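Local structure of alpha-L-rhamnosidase (Streptomyces avermitilis, 3W5M) at residues Phe565-Phe570 with Asp635-Trp640; Phe678-Pro683 with Asp742-Trp747; Ala705-Tyr710 with Gln714-Ala719; Ser813-Thr818 with Lys830-Arg835; Trp882-Asp887 with Ile900-Gly905. The protein hydrolyses terminal non-reducing alpha-L-rhamnose residues, releasing L-rhamnose from citrus flavonoids such as naringin and rutin and from the arabinogalactan-protein gum arabic. One frame throughout, in Å; residues are numbered along the deposited sequence.

Contact 1 of 5, residues Phe565-Phe570 with Asp635-Trp640; sequences FTFHGF and DERLGW
F567 holds CG between its backbone N and carbonyl carbon (chi1 71°), and R637 runs out extended from CG to NE, its CG anti to the carbonyl carbon; together these torsions lay the guanidinium over one face of the phenyl ring. NH1 of R637 is the atom that touches, 3.4 Å from CE2 of F567 and offset toward the rim, while CZ of R637 stands 4.7 Å from the ring centroid and 24° off the normal, a cation-pi geometry. The two planes are 56° apart, so this is no parallel stack. The same NH1 donates to the carbonyl O of F567 at 3.0 Å; the donor lies above the carbonyl plane, a bent bond. One residue thus offers the cation both its ring and its backbone oxygen. The contact joins two parts of the fold: the residue just before strand 568-570, in the concanavalin-like domain, and the loop ahead of helix 641-654 in the six-hairpin glycosidase domain. That loop carries D635 and E636, which bind rhamnose, and E636 is the probable proton donor. A water bridges the segments as well, 2.8 Å from NH2 of R637, whose proton it accepts, and hydrogen-bonded to ND1 of H568. R637 is anchored back on its own loop, NE to the carbonyl O of R634 and NH2 to that of A633.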
# COMPACT_ATOMS: atom_id res chain seq x y z
N PHE A 565 0.95 2.01 14.65
CA PHE A 565 0.44 3.05 13.74
C PHE A 565 1.48 3.61 12.80
O PHE A 565 1.48 4.82 12.43
CB PHE A 565 -0.26 4.13 14.56
CG PHE A 565 -1.38 3.58 15.38
CD1 PHE A 565 -2.49 3.01 14.76
CD2 PHE A 565 -1.32 3.60 16.78
CE1 PHE A 565 -3.53 2.48 15.49
CE2 PHE A 565 -2.38 3.09 17.52
CZ PHE A 565 -3.48 2.52 16.89
N THR A 566 2.41 2.74 12.43
CA THR A 566 3.45 3.13 11.46
C THR A 566 3.79 1.88 10.68
O THR A 566 3.40 0.79 11.05
CB THR A 566 4.72 3.70 12.15
OG1 THR A 566 5.59 4.20 11.14
CG2 THR A 566 5.45 2.61 12.91
N PHE A 567 4.49 2.04 9.56
CA PHE A 567 5.10 0.90 8.87
C PHE A 567 6.32 1.36 8.12
O PHE A 567 6.40 2.53 7.77
CB PHE A 567 4.13 0.14 7.95
CG PHE A 567 3.73 0.88 6.70
CD1 PHE A 567 2.59 1.72 6.69
CD2 PHE A 567 4.39 0.65 5.49
CE1 PHE A 567 2.21 2.36 5.51
CE2 PHE A 567 4.03 1.31 4.32
CZ PHE A 567 2.92 2.14 4.33
N HIS A 568 7.25 0.44 7.88
CA HIS A 568 8.49 0.80 7.17
C HIS A 568 8.80 -0.29 6.15
O HIS A 568 8.34 -1.43 6.25
CB HIS A 568 9.68 0.92 8.14
CG HIS A 568 9.30 1.42 9.51
ND1 HIS A 568 8.90 2.71 9.75
CD2 HIS A 568 9.30 0.79 10.71
CE1 HIS A 568 8.64 2.85 11.05
NE2 HIS A 568 8.89 1.70 11.65
N GLY A 569 9.62 0.08 5.18
CA GLY A 569 10.18 -0.87 4.20
C GLY A 569 11.67 -1.03 4.48
O GLY A 569 12.42 -0.04 4.50
N PHE A 570 12.11 -2.26 4.75
CA PHE A 570 13.47 -2.47 5.28
C PHE A 570 13.85 -3.92 5.26
O PHE A 570 12.97 -4.82 5.33
CB PHE A 570 13.55 -2.00 6.75
CG PHE A 570 12.65 -2.75 7.68
CD1 PHE A 570 11.27 -2.48 7.72
CD2 PHE A 570 13.16 -3.69 8.56
CE1 PHE A 570 10.45 -3.16 8.60
CE2 PHE A 570 12.34 -4.38 9.44
CZ PHE A 570 10.98 -4.13 9.45
N ASP A 635 9.58 8.65 1.67
CA ASP A 635 8.45 9.58 1.87
C ASP A 635 7.60 9.71 0.56
O ASP A 635 7.49 10.80 -0.01
CB ASP A 635 8.95 10.94 2.33
CG ASP A 635 9.92 11.60 1.33
OD1 ASP A 635 10.37 10.92 0.36
OD2 ASP A 635 10.24 12.80 1.53
N GLU A 636 7.02 8.60 0.11
CA GLU A 636 6.14 8.61 -1.05
C GLU A 636 4.99 7.65 -0.74
O GLU A 636 4.08 8.06 -0.05
CB GLU A 636 6.92 8.30 -2.34
CG GLU A 636 6.13 8.68 -3.58
CD GLU A 636 7.00 9.10 -4.75
OE1 GLU A 636 8.25 9.00 -4.65
OE2 GLU A 636 6.40 9.54 -5.77
N ARG A 637 5.04 6.40 -1.17
CA ARG A 637 4.00 5.39 -0.83
C ARG A 637 2.64 5.83 -1.32
O ARG A 637 1.67 5.79 -0.57
CB ARG A 637 3.96 5.16 0.69
CG ARG A 637 5.35 5.24 1.31
CD ARG A 637 5.34 4.63 2.72
NE ARG A 637 6.58 4.91 3.43
CZ ARG A 637 6.71 4.66 4.73
NH1 ARG A 637 5.68 4.14 5.38
NH2 ARG A 637 7.85 4.93 5.37
N LEU A 638 2.62 6.27 -2.58
CA LEU A 638 1.40 6.77 -3.20
C LEU A 638 0.88 5.76 -4.21
O LEU A 638 1.64 4.89 -4.67
CB LEU A 638 1.70 8.10 -3.90
CG LEU A 638 2.31 9.17 -2.97
CD1 LEU A 638 2.56 10.42 -3.81
CD2 LEU A 638 1.37 9.53 -1.83
N GLY A 639 -0.42 5.86 -4.53
CA GLY A 639 -1.08 4.91 -5.43
C GLY A 639 -0.80 5.27 -6.88
O GLY A 639 -1.67 5.76 -7.59
N TRP A 640 0.45 5.06 -7.30
CA TRP A 640 0.91 5.49 -8.63
C TRP A 640 0.28 4.65 -9.73
O TRP A 640 0.37 3.44 -9.72
CB TRP A 640 2.44 5.43 -8.71
CG TRP A 640 3.11 6.68 -8.19
CD1 TRP A 640 3.62 6.87 -6.94
CD2 TRP A 640 3.33 7.93 -8.90
NE1 TRP A 640 4.16 8.13 -6.83
CE2 TRP A 640 3.98 8.80 -8.00
CE3 TRP A 640 3.03 8.38 -10.20
CZ2 TRP A 640 4.35 10.11 -8.35
CZ3 TRP A 640 3.41 9.66 -10.55
CH2 TRP A 640 4.05 10.52 -9.63
O HOH W 1 8.15 4.97 8.19

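Contact 2 of 5, residues Phe678-Pro683 with Asp742-Trp747; sequences FTDVAP and DGYGDW
D680 and Y744 meet through a single hydrogen bond, OH of Y744 donating to OD2 of D680 at 2.9 Å. The hydroxyl reaches this oxygen from above the carboxylate plane, 51° out of it, while OD2 lies near the plane of the tyrosine ring, at its edge; carboxylate and ring are turned 63° apart. Both side chains leave their backbones toward the other segment, CG anti to the carbonyl carbon in each, across backbones whose nearest CA atoms, D680 and G743, are 9.9 Å apart. D680 is the buried side, and its loop is also braced by OG1 of T679, which donates to the carbonyl O of V681 at 2.7 Å. Y744 is the looser side, partly exposed on a loop beside the exposed D742; V692 touches both D680 and Y744. Both loops belong to the six-hairpin glycosidase domain, and the Y744 ring meets that of W695, a rhamnose-binding residue, at an inclination. A phenylalanine in place of Y744 would probably leave OD2 of D680 without this donor and the two loops without their direct polar tie. Chemically, a neutral hydroxyl donating to a buried carboxylate is likely to favour the ionised form of D680.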
# COMPACT_ATOMS: atom_id res chain seq x y z
N PHE A 678 -7.83 10.80 -15.84
CA PHE A 678 -7.28 10.02 -14.72
C PHE A 678 -6.01 10.71 -14.16
O PHE A 678 -5.19 11.22 -14.93
CB PHE A 678 -6.99 8.59 -15.18
CG PHE A 678 -8.23 7.75 -15.41
CD1 PHE A 678 -9.18 7.57 -14.39
CD2 PHE A 678 -8.45 7.10 -16.64
CE1 PHE A 678 -10.32 6.79 -14.59
CE2 PHE A 678 -9.57 6.29 -16.82
CZ PHE A 678 -10.51 6.14 -15.79
N THR A 679 -5.84 10.69 -12.84
CA THR A 679 -4.69 11.32 -12.14
C THR A 679 -3.43 10.44 -12.14
O THR A 679 -3.48 9.24 -12.43
CB THR A 679 -5.09 11.68 -10.69
OG1 THR A 679 -5.63 10.50 -10.05
CG2 THR A 679 -6.15 12.80 -10.66
N ASP A 680 -2.28 11.05 -11.83
CA ASP A 680 -1.03 10.33 -11.74
C ASP A 680 -1.04 9.40 -10.51
O ASP A 680 -0.44 8.34 -10.53
CB ASP A 680 0.16 11.29 -11.63
CG ASP A 680 0.38 12.12 -12.91
OD1 ASP A 680 -0.26 11.83 -13.96
OD2 ASP A 680 1.21 13.07 -12.85
N VAL A 681 -1.70 9.83 -9.45
CA VAL A 681 -1.84 8.98 -8.25
C VAL A 681 -3.29 8.93 -7.79
O VAL A 681 -4.04 9.91 -7.94
CB VAL A 681 -0.95 9.42 -7.05
CG1 VAL A 681 0.54 9.30 -7.41
CG2 VAL A 681 -1.31 10.81 -6.55
N ALA A 682 -3.67 7.82 -7.15
CA ALA A 682 -4.99 7.69 -6.56
C ALA A 682 -4.86 6.86 -5.26
O ALA A 682 -4.26 5.80 -5.30
CB ALA A 682 -5.94 7.02 -7.53
N PRO A 683 -5.41 7.36 -4.14
CA PRO A 683 -6.04 8.67 -3.87
C PRO A 683 -5.15 9.84 -4.28
O PRO A 683 -3.93 9.78 -4.17
CB PRO A 683 -6.22 8.68 -2.35
CG PRO A 683 -6.37 7.25 -2.00
CD PRO A 683 -5.42 6.51 -2.92
N ASP A 742 4.35 15.02 -23.98
CA ASP A 742 4.39 15.31 -22.55
C ASP A 742 4.36 13.99 -21.79
O ASP A 742 4.07 12.95 -22.37
CB ASP A 742 3.17 16.14 -22.14
CG ASP A 742 3.11 17.49 -22.83
OD1 ASP A 742 4.16 18.01 -23.27
OD2 ASP A 742 1.98 18.03 -22.93
N GLY A 743 4.62 14.05 -20.48
CA GLY A 743 4.46 12.88 -19.62
C GLY A 743 5.77 12.29 -19.14
O GLY A 743 6.84 12.83 -19.44
N TYR A 744 5.69 11.20 -18.37
CA TYR A 744 6.88 10.54 -17.88
C TYR A 744 7.63 9.73 -18.94
O TYR A 744 8.83 9.55 -18.83
CB TYR A 744 6.54 9.68 -16.64
CG TYR A 744 5.88 10.48 -15.55
CD1 TYR A 744 6.58 11.48 -14.86
CD2 TYR A 744 4.55 10.24 -15.20
CE1 TYR A 744 5.98 12.21 -13.85
CE2 TYR A 744 3.93 10.97 -14.20
CZ TYR A 744 4.65 11.95 -13.53
OH TYR A 744 4.02 12.68 -12.54
N GLY A 745 6.91 9.27 -19.97
CA GLY A 745 7.47 8.41 -21.01
C GLY A 745 7.88 7.04 -20.51
O GLY A 745 7.35 6.54 -19.49
N ASP A 746 8.83 6.43 -21.21
CA ASP A 746 9.39 5.16 -20.81
C ASP A 746 10.37 5.38 -19.65
O ASP A 746 11.57 5.14 -19.76
CB ASP A 746 10.06 4.43 -22.01
CG ASP A 746 10.43 2.99 -21.68
OD1 ASP A 746 9.67 2.31 -20.95
OD2 ASP A 746 11.50 2.52 -22.16
N TRP A 747 9.80 5.83 -18.53
CA TRP A 747 10.53 6.14 -17.29
C TRP A 747 11.68 5.19 -16.95
O TRP A 747 11.50 3.97 -16.90
CB TRP A 747 9.50 6.16 -16.15
CG TRP A 747 9.96 6.78 -14.86
CD1 TRP A 747 10.15 6.13 -13.66
CD2 TRP A 747 10.23 8.16 -14.63
NE1 TRP A 747 10.54 7.04 -12.70
CE2 TRP A 747 10.60 8.29 -13.27
CE3 TRP A 747 10.21 9.30 -15.44
CZ2 TRP A 747 10.95 9.52 -12.71
CZ3 TRP A 747 10.55 10.51 -14.89
CH2 TRP A 747 10.91 10.62 -13.53

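Contact 3 of 5, residues Ala705-Tyr710 with Gln714-Ala719; sequences ALYQAY and QVLADA
L716 sets its CD1 methyl over one face of the Y707 ring, joining two successive helices, 698-710 and 713-732, of the (alpha/alpha)6-barrel through apolar packing. CD1 of L716 lies 3.7 Å from the ring centroid and 16° off the normal, which identifies a CH-pi contact; it is displaced toward the rim, nearest CG and CD1 of Y707. The leucine's other methyl, CD2, reaches CB of Y707 at 3.7 Å, so one methyl covers the ring and the other its CB. The two side chains cross at about a right angle, as do L706 and V715 in the second pair. There the contact is methyl to methyl, CD1 of L706 against CG1 of V715 at 4.0 Å. Torsions aim the larger pair: Y707 carries CG trans to its backbone N (chi1 180°), whereas L716 carries CG trans to its carbonyl carbon (chi1 -61°). Farther out, helix 658-671 flanks the apolar pair, with L661 against L706 and T662 against V715, and W704 touches both L716 and the Y707 ring. D712, just before helix 713-732, accepts at OD1 from the backbone N of V715. At the far end of the ring, OH of Y707 is hydrogen-bonded to OE1 of E777.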
# COMPACT_ATOMS: atom_id res chain seq x y z
N ALA A 705 -6.94 -6.13 -17.18
CA ALA A 705 -6.10 -7.15 -16.58
C ALA A 705 -6.91 -8.03 -15.58
O ALA A 705 -6.76 -9.25 -15.58
CB ALA A 705 -4.86 -6.52 -15.93
N LEU A 706 -7.78 -7.42 -14.77
CA LEU A 706 -8.62 -8.19 -13.83
C LEU A 706 -9.61 -9.05 -14.60
O LEU A 706 -9.83 -10.19 -14.29
CB LEU A 706 -9.37 -7.30 -12.85
CG LEU A 706 -8.58 -6.42 -11.86
CD1 LEU A 706 -9.45 -5.51 -11.01
CD2 LEU A 706 -7.69 -7.28 -10.93
N TYR A 707 -10.15 -8.50 -15.68
CA TYR A 707 -11.05 -9.30 -16.49
C TYR A 707 -10.37 -10.54 -17.10
O TYR A 707 -10.91 -11.66 -17.04
CB TYR A 707 -11.73 -8.43 -17.54
CG TYR A 707 -12.66 -9.25 -18.39
CD1 TYR A 707 -13.85 -9.75 -17.83
CD2 TYR A 707 -12.36 -9.55 -19.71
CE1 TYR A 707 -14.72 -10.51 -18.59
CE2 TYR A 707 -13.24 -10.31 -20.48
CZ TYR A 707 -14.41 -10.79 -19.90
OH TYR A 707 -15.31 -11.55 -20.62
N GLN A 708 -9.19 -10.36 -17.69
CA GLN A 708 -8.40 -11.47 -18.20
C GLN A 708 -8.08 -12.55 -17.13
O GLN A 708 -8.22 -13.76 -17.39
CB GLN A 708 -7.11 -10.95 -18.84
CG GLN A 708 -7.40 -10.25 -20.15
CD GLN A 708 -7.97 -11.22 -21.17
OE1 GLN A 708 -7.36 -12.26 -21.45
NE2 GLN A 708 -9.14 -10.91 -21.69
N ALA A 709 -7.68 -12.11 -15.94
CA ALA A 709 -7.29 -13.07 -14.90
C ALA A 709 -8.47 -13.75 -14.23
O ALA A 709 -8.40 -14.96 -13.90
CB ALA A 709 -6.41 -12.41 -13.83
N TYR A 710 -9.54 -13.00 -14.02
CA TYR A 710 -10.64 -13.48 -13.16
C TYR A 710 -11.95 -13.66 -13.93
O TYR A 710 -12.85 -14.34 -13.45
CB TYR A 710 -10.86 -12.59 -11.93
CG TYR A 710 -9.60 -12.46 -11.11
CD1 TYR A 710 -9.09 -13.55 -10.41
CD2 TYR A 710 -8.91 -11.24 -11.06
CE1 TYR A 710 -7.91 -13.44 -9.67
CE2 TYR A 710 -7.73 -11.12 -10.33
CZ TYR A 710 -7.24 -12.22 -9.63
OH TYR A 710 -6.04 -12.09 -8.92
N GLN A 714 -18.13 -7.57 -13.74
CA GLN A 714 -18.56 -6.39 -13.01
C GLN A 714 -17.50 -5.29 -12.99
O GLN A 714 -17.83 -4.10 -13.04
CB GLN A 714 -18.96 -6.76 -11.58
CG GLN A 714 -19.43 -5.59 -10.74
CD GLN A 714 -19.97 -6.07 -9.41
OE1 GLN A 714 -21.10 -6.53 -9.32
NE2 GLN A 714 -19.15 -5.97 -8.35
N VAL A 715 -16.23 -5.69 -12.95
CA VAL A 715 -15.13 -4.73 -12.98
C VAL A 715 -15.18 -3.93 -14.30
O VAL A 715 -14.93 -2.73 -14.28
CB VAL A 715 -13.78 -5.45 -12.82
CG1 VAL A 715 -12.64 -4.53 -13.16
CG2 VAL A 715 -13.62 -5.90 -11.36
N LEU A 716 -15.50 -4.59 -15.40
CA LEU A 716 -15.60 -3.89 -16.68
C LEU A 716 -16.80 -2.96 -16.73
O LEU A 716 -16.69 -1.80 -17.14
CB LEU A 716 -15.67 -4.87 -17.85
CG LEU A 716 -14.51 -5.83 -18.09
CD1 LEU A 716 -14.82 -6.60 -19.36
CD2 LEU A 716 -13.17 -5.10 -18.19
N ALA A 717 -17.96 -3.46 -16.30
CA ALA A 717 -19.16 -2.61 -16.28
C ALA A 717 -18.95 -1.33 -15.44
O ALA A 717 -19.37 -0.25 -15.83
CB ALA A 717 -20.38 -3.41 -15.83
N ASP A 718 -18.25 -1.44 -14.32
CA ASP A 718 -18.07 -0.31 -13.44
C ASP A 718 -17.02 0.68 -13.96
O ASP A 718 -17.03 1.84 -13.57
CB ASP A 718 -17.66 -0.80 -12.03
CG ASP A 718 -18.82 -1.45 -11.27
OD1 ASP A 718 -20.00 -1.28 -11.65
OD2 ASP A 718 -18.54 -2.13 -10.25
N ALA A 719 -16.13 0.21 -14.84
CA ALA A 719 -15.00 1.00 -15.37
C ALA A 719 -15.40 1.69 -16.67
O ALA A 719 -14.93 2.78 -16.96
CB ALA A 719 -13.79 0.10 -15.62

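Contact 4 of 5, residues Ser813-Thr818 with Lys830-Arg835; sequences SAYVLT and KAAADR
OH of Y815 is held by two polar groups from outside the two helices, OD1 of D810 and the backbone N of V807, which is likely to limit how far the ring can move from helix 829-842. Across the contact that oxygen also touches the aliphatic part of R835, 3.4 Å from CG, a packing contact without a hydrogen bond. CG of R835 lies 3.5 Å from CZ of Y815 as well, and CB sits over one ring face, offset toward the rim. With CG and CB as the touching atoms, the arginine offers its chain, not its charge; the ring and guanidinium planes are 74° apart. A bend in the R835 chain at chi2 (50°), with CG trans to the backbone N, leads the guanidinium past the ring to D810, where NH2 forms a salt bridge. D810 therefore serves both side chains. The neighbouring helices 812-820 and 829-842 belong to the (alpha/alpha)6-barrel; within 813-818 and 830-835 the nearest CA atoms are those of Y815 and A832, 6.2 Å apart. At the root of the ring, CD1 of Y815 meets CB of A832 at 4.1 Å and the carbonyl O of A832 at 3.8 Å. With alanine in place of Y815, a gap would probably open against A832 and R835, and D810 and V807 would lose their shared hydroxyl. L836 and L839 of the second helix also touch Y815.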
# COMPACT_ATOMS: atom_id res chain seq x y z
N SER A 813 12.07 0.24 -26.74
CA SER A 813 10.68 0.47 -26.31
C SER A 813 9.75 0.93 -27.42
O SER A 813 8.59 0.54 -27.42
CB SER A 813 10.62 1.45 -25.13
OG SER A 813 11.02 0.76 -23.98
N ALA A 814 10.27 1.72 -28.37
CA ALA A 814 9.52 2.14 -29.56
C ALA A 814 8.99 0.94 -30.35
O ALA A 814 7.85 0.97 -30.82
CB ALA A 814 10.35 3.05 -30.46
N TYR A 815 9.79 -0.11 -30.47
CA TYR A 815 9.35 -1.29 -31.20
C TYR A 815 8.49 -2.18 -30.33
O TYR A 815 7.45 -2.67 -30.78
CB TYR A 815 10.55 -2.05 -31.74
CG TYR A 815 11.26 -1.20 -32.76
CD1 TYR A 815 10.62 -0.83 -33.94
CD2 TYR A 815 12.56 -0.75 -32.53
CE1 TYR A 815 11.26 -0.04 -34.88
CE2 TYR A 815 13.21 0.05 -33.47
CZ TYR A 815 12.55 0.41 -34.63
OH TYR A 815 13.19 1.20 -35.56
N VAL A 816 8.93 -2.39 -29.09
CA VAL A 816 8.14 -3.17 -28.16
C VAL A 816 6.69 -2.68 -28.14
O VAL A 816 5.76 -3.49 -28.29
CB VAL A 816 8.73 -3.12 -26.73
CG1 VAL A 816 7.71 -3.69 -25.73
CG2 VAL A 816 10.01 -3.96 -26.65
N LEU A 817 6.50 -1.38 -27.96
CA LEU A 817 5.15 -0.86 -27.75
C LEU A 817 4.29 -0.94 -29.00
O LEU A 817 3.10 -1.27 -28.93
CB LEU A 817 5.19 0.58 -27.25
CG LEU A 817 5.59 0.64 -25.76
CD1 LEU A 817 6.03 2.04 -25.38
CD2 LEU A 817 4.46 0.18 -24.86
N THR A 818 4.89 -0.63 -30.15
CA THR A 818 4.16 -0.69 -31.41
C THR A 818 3.80 -2.12 -31.79
O THR A 818 2.69 -2.34 -32.27
CB THR A 818 4.93 -0.03 -32.57
OG1 THR A 818 6.20 -0.70 -32.73
CG2 THR A 818 5.14 1.42 -32.26
N LYS A 830 7.52 -8.07 -39.18
CA LYS A 830 8.78 -8.78 -39.29
C LYS A 830 9.96 -7.80 -39.22
O LYS A 830 10.89 -8.03 -38.44
CB LYS A 830 8.84 -9.58 -40.59
CG LYS A 830 10.02 -10.53 -40.70
CD LYS A 830 9.85 -11.46 -41.89
CE LYS A 830 10.95 -12.51 -41.92
NZ LYS A 830 12.28 -11.90 -42.18
N ALA A 831 9.91 -6.74 -40.02
CA ALA A 831 10.96 -5.72 -40.06
C ALA A 831 11.14 -5.02 -38.71
O ALA A 831 12.28 -4.84 -38.25
CB ALA A 831 10.69 -4.68 -41.15
N ALA A 832 10.01 -4.65 -38.08
CA ALA A 832 10.06 -3.98 -36.78
C ALA A 832 10.65 -4.88 -35.72
O ALA A 832 11.48 -4.43 -34.91
CB ALA A 832 8.69 -3.43 -36.38
N ALA A 833 10.28 -6.16 -35.75
CA ALA A 833 10.81 -7.12 -34.79
C ALA A 833 12.30 -7.45 -35.04
O ALA A 833 13.07 -7.63 -34.08
CB ALA A 833 9.97 -8.39 -34.76
N ASP A 834 12.68 -7.54 -36.32
CA ASP A 834 14.08 -7.75 -36.70
C ASP A 834 14.97 -6.62 -36.15
O ASP A 834 16.07 -6.88 -35.64
CB ASP A 834 14.23 -7.79 -38.25
CG ASP A 834 13.88 -9.17 -38.86
OD1 ASP A 834 13.82 -10.19 -38.13
OD2 ASP A 834 13.68 -9.22 -40.11
N ARG A 835 14.49 -5.39 -36.28
CA ARG A 835 15.15 -4.18 -35.80
C ARG A 835 15.28 -4.16 -34.26
O ARG A 835 16.26 -3.65 -33.72
CB ARG A 835 14.40 -2.94 -36.29
CG ARG A 835 15.05 -1.61 -35.96
CD ARG A 835 16.52 -1.60 -36.35
NE ARG A 835 17.21 -0.35 -36.02
CZ ARG A 835 18.54 -0.23 -35.93
NH1 ARG A 835 19.32 -1.29 -36.12
NH2 ARG A 835 19.09 0.93 -35.63

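Contact 5 of 5, residues Trp882-Asp887 with Ile900-Gly905; sequences WGYPID and IQPDGG
Short helix 883-887 presents Y884 to a type I beta turn running from Q901 to G904, the nearest CA atoms, those of Y884 and P902, being 9.1 Å apart. The turn lies in the loop leading toward helix 923-929, within the six-hairpin glycosidase domain, and is closed by G904 N donating to the carbonyl O of Q901 at 2.8 Å; Q901 N also donates to the carbonyl O of G905. With CG trans to the backbone N (chi1 169°), Y884 carries its ring outward until the hydroxyl reaches the start of the turn. Its OH donates to the carbonyl O of I900 at 2.7 Å. That oxygen lies at the ring edge, close to the ring plane, yet the hydroxyl approaches it from 39° above the carbonyl plane. The peptide between Q901 and P902 lies against the same hydroxyl, C of Q901 at 3.0 Å. P902 N has no hydrogen to share and Q901 O is badly angled, which leaves the bond to I900 O. K888, just past the helical segment, adds a second polar partner for the hydroxyl, and F879 meets the tyrosine ring edge-to-face. On the proline side, CD of P902 stands 3.7 Å from OH of Y884.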
# COMPACT_ATOMS: atom_id res chain seq x y z
N TRP A 882 17.74 -8.49 -14.98
CA TRP A 882 17.13 -8.95 -13.75
C TRP A 882 18.18 -9.68 -12.89
O TRP A 882 18.09 -9.69 -11.66
CB TRP A 882 15.90 -9.84 -14.04
CG TRP A 882 14.79 -9.06 -14.73
CD1 TRP A 882 13.94 -8.15 -14.15
CD2 TRP A 882 14.43 -9.09 -16.12
NE1 TRP A 882 13.09 -7.61 -15.09
CE2 TRP A 882 13.37 -8.17 -16.31
CE3 TRP A 882 14.90 -9.81 -17.23
CZ2 TRP A 882 12.78 -7.94 -17.57
CZ3 TRP A 882 14.31 -9.59 -18.47
CH2 TRP A 882 13.26 -8.66 -18.62
N GLY A 883 19.15 -10.30 -13.55
CA GLY A 883 20.17 -11.09 -12.88
C GLY A 883 21.15 -10.20 -12.13
O GLY A 883 21.63 -10.56 -11.06
N TYR A 884 21.44 -9.04 -12.70
CA TYR A 884 22.41 -8.13 -12.10
C TYR A 884 22.07 -7.82 -10.62
O TYR A 884 22.89 -8.07 -9.76
CB TYR A 884 22.56 -6.87 -12.94
CG TYR A 884 23.35 -5.76 -12.29
CD1 TYR A 884 24.75 -5.80 -12.20
CD2 TYR A 884 22.69 -4.66 -11.75
CE1 TYR A 884 25.46 -4.77 -11.60
CE2 TYR A 884 23.38 -3.63 -11.14
CZ TYR A 884 24.76 -3.68 -11.06
OH TYR A 884 25.42 -2.62 -10.45
N PRO A 885 20.84 -7.32 -10.33
CA PRO A 885 20.48 -7.01 -8.93
C PRO A 885 20.46 -8.23 -8.03
O PRO A 885 20.87 -8.13 -6.87
CB PRO A 885 19.09 -6.36 -9.04
CG PRO A 885 19.06 -5.80 -10.42
CD PRO A 885 19.82 -6.81 -11.27
N ILE A 886 20.03 -9.37 -8.57
CA ILE A 886 20.01 -10.63 -7.83
C ILE A 886 21.42 -11.05 -7.37
O ILE A 886 21.59 -11.52 -6.23
CB ILE A 886 19.31 -11.76 -8.60
CG1 ILE A 886 17.84 -11.34 -8.84
CG2 ILE A 886 19.42 -13.07 -7.84
CD1 ILE A 886 16.96 -12.40 -9.49
N ASP A 887 22.40 -10.86 -8.26
CA ASP A 887 23.80 -11.14 -7.91
C ASP A 887 24.33 -10.20 -6.82
O ASP A 887 25.25 -10.57 -6.07
CB ASP A 887 24.70 -11.13 -9.16
CG ASP A 887 24.52 -12.38 -10.02
OD1 ASP A 887 23.95 -13.38 -9.53
OD2 ASP A 887 24.95 -12.36 -11.20
N ILE A 900 21.90 0.05 -7.23
CA ILE A 900 23.33 -0.05 -6.92
C ILE A 900 24.04 -0.09 -8.28
O ILE A 900 23.72 -0.94 -9.12
CB ILE A 900 23.71 -1.33 -6.16
CG1 ILE A 900 22.99 -1.40 -4.80
CG2 ILE A 900 25.22 -1.37 -5.94
CD1 ILE A 900 22.99 -2.78 -4.15
N GLN A 901 24.98 0.83 -8.49
CA GLN A 901 25.69 0.92 -9.79
C GLN A 901 26.85 -0.07 -9.89
O GLN A 901 27.32 -0.59 -8.87
CB GLN A 901 26.20 2.33 -10.02
CG GLN A 901 25.19 3.39 -9.65
CD GLN A 901 25.42 4.66 -10.42
OE1 GLN A 901 25.66 5.71 -9.83
NE2 GLN A 901 25.34 4.57 -11.74
N PRO A 902 27.31 -0.34 -11.14
CA PRO A 902 28.36 -1.34 -11.36
C PRO A 902 29.68 -1.03 -10.64
O PRO A 902 30.43 -1.96 -10.33
CB PRO A 902 28.56 -1.33 -12.89
CG PRO A 902 27.29 -0.78 -13.43
CD PRO A 902 26.84 0.23 -12.41
N ASP A 903 29.93 0.24 -10.34
CA ASP A 903 31.10 0.66 -9.53
C ASP A 903 30.92 0.42 -8.04
O ASP A 903 31.87 0.56 -7.27
CB ASP A 903 31.40 2.14 -9.73
CG ASP A 903 30.62 2.75 -10.87
OD1 ASP A 903 29.79 2.04 -11.50
OD2 ASP A 903 30.84 3.95 -11.13
N GLY A 904 29.70 0.08 -7.62
CA GLY A 904 29.41 -0.22 -6.23
C GLY A 904 28.64 0.87 -5.48
O GLY A 904 28.05 0.60 -4.44
N GLY A 905 28.65 2.10 -6.00
CA GLY A 905 27.93 3.20 -5.36
C GLY A 905 26.42 3.11 -5.56
O GLY A 905 25.93 2.32 -6.36

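Contacts 1 and 2 adjoin, with centres 19 Å apart: G639 O lies 2.9 Å from A682 N, a probable hydrogen bond, and CH2 of W640 packs 3.6 Å from OH of Y744. Both border the rhamnose site, contact 1 by holding D635 and E636 and contact 2 through Y744, whose side chain is about 3 Å from that of W695. Contact 4 touches contact 2 through D746 of segment 742-747, OD2 lying 2.6 Å from OG of S813. Contact 3 is nested in the chain within contact 2, nearest atoms about 6 Å apart. Contact 5 stays about 10 Å from contact 4 and 11 Å from contact 2 (nearest atoms); its I900 side chain is about 11 Å from that of E895, the probable proton acceptor.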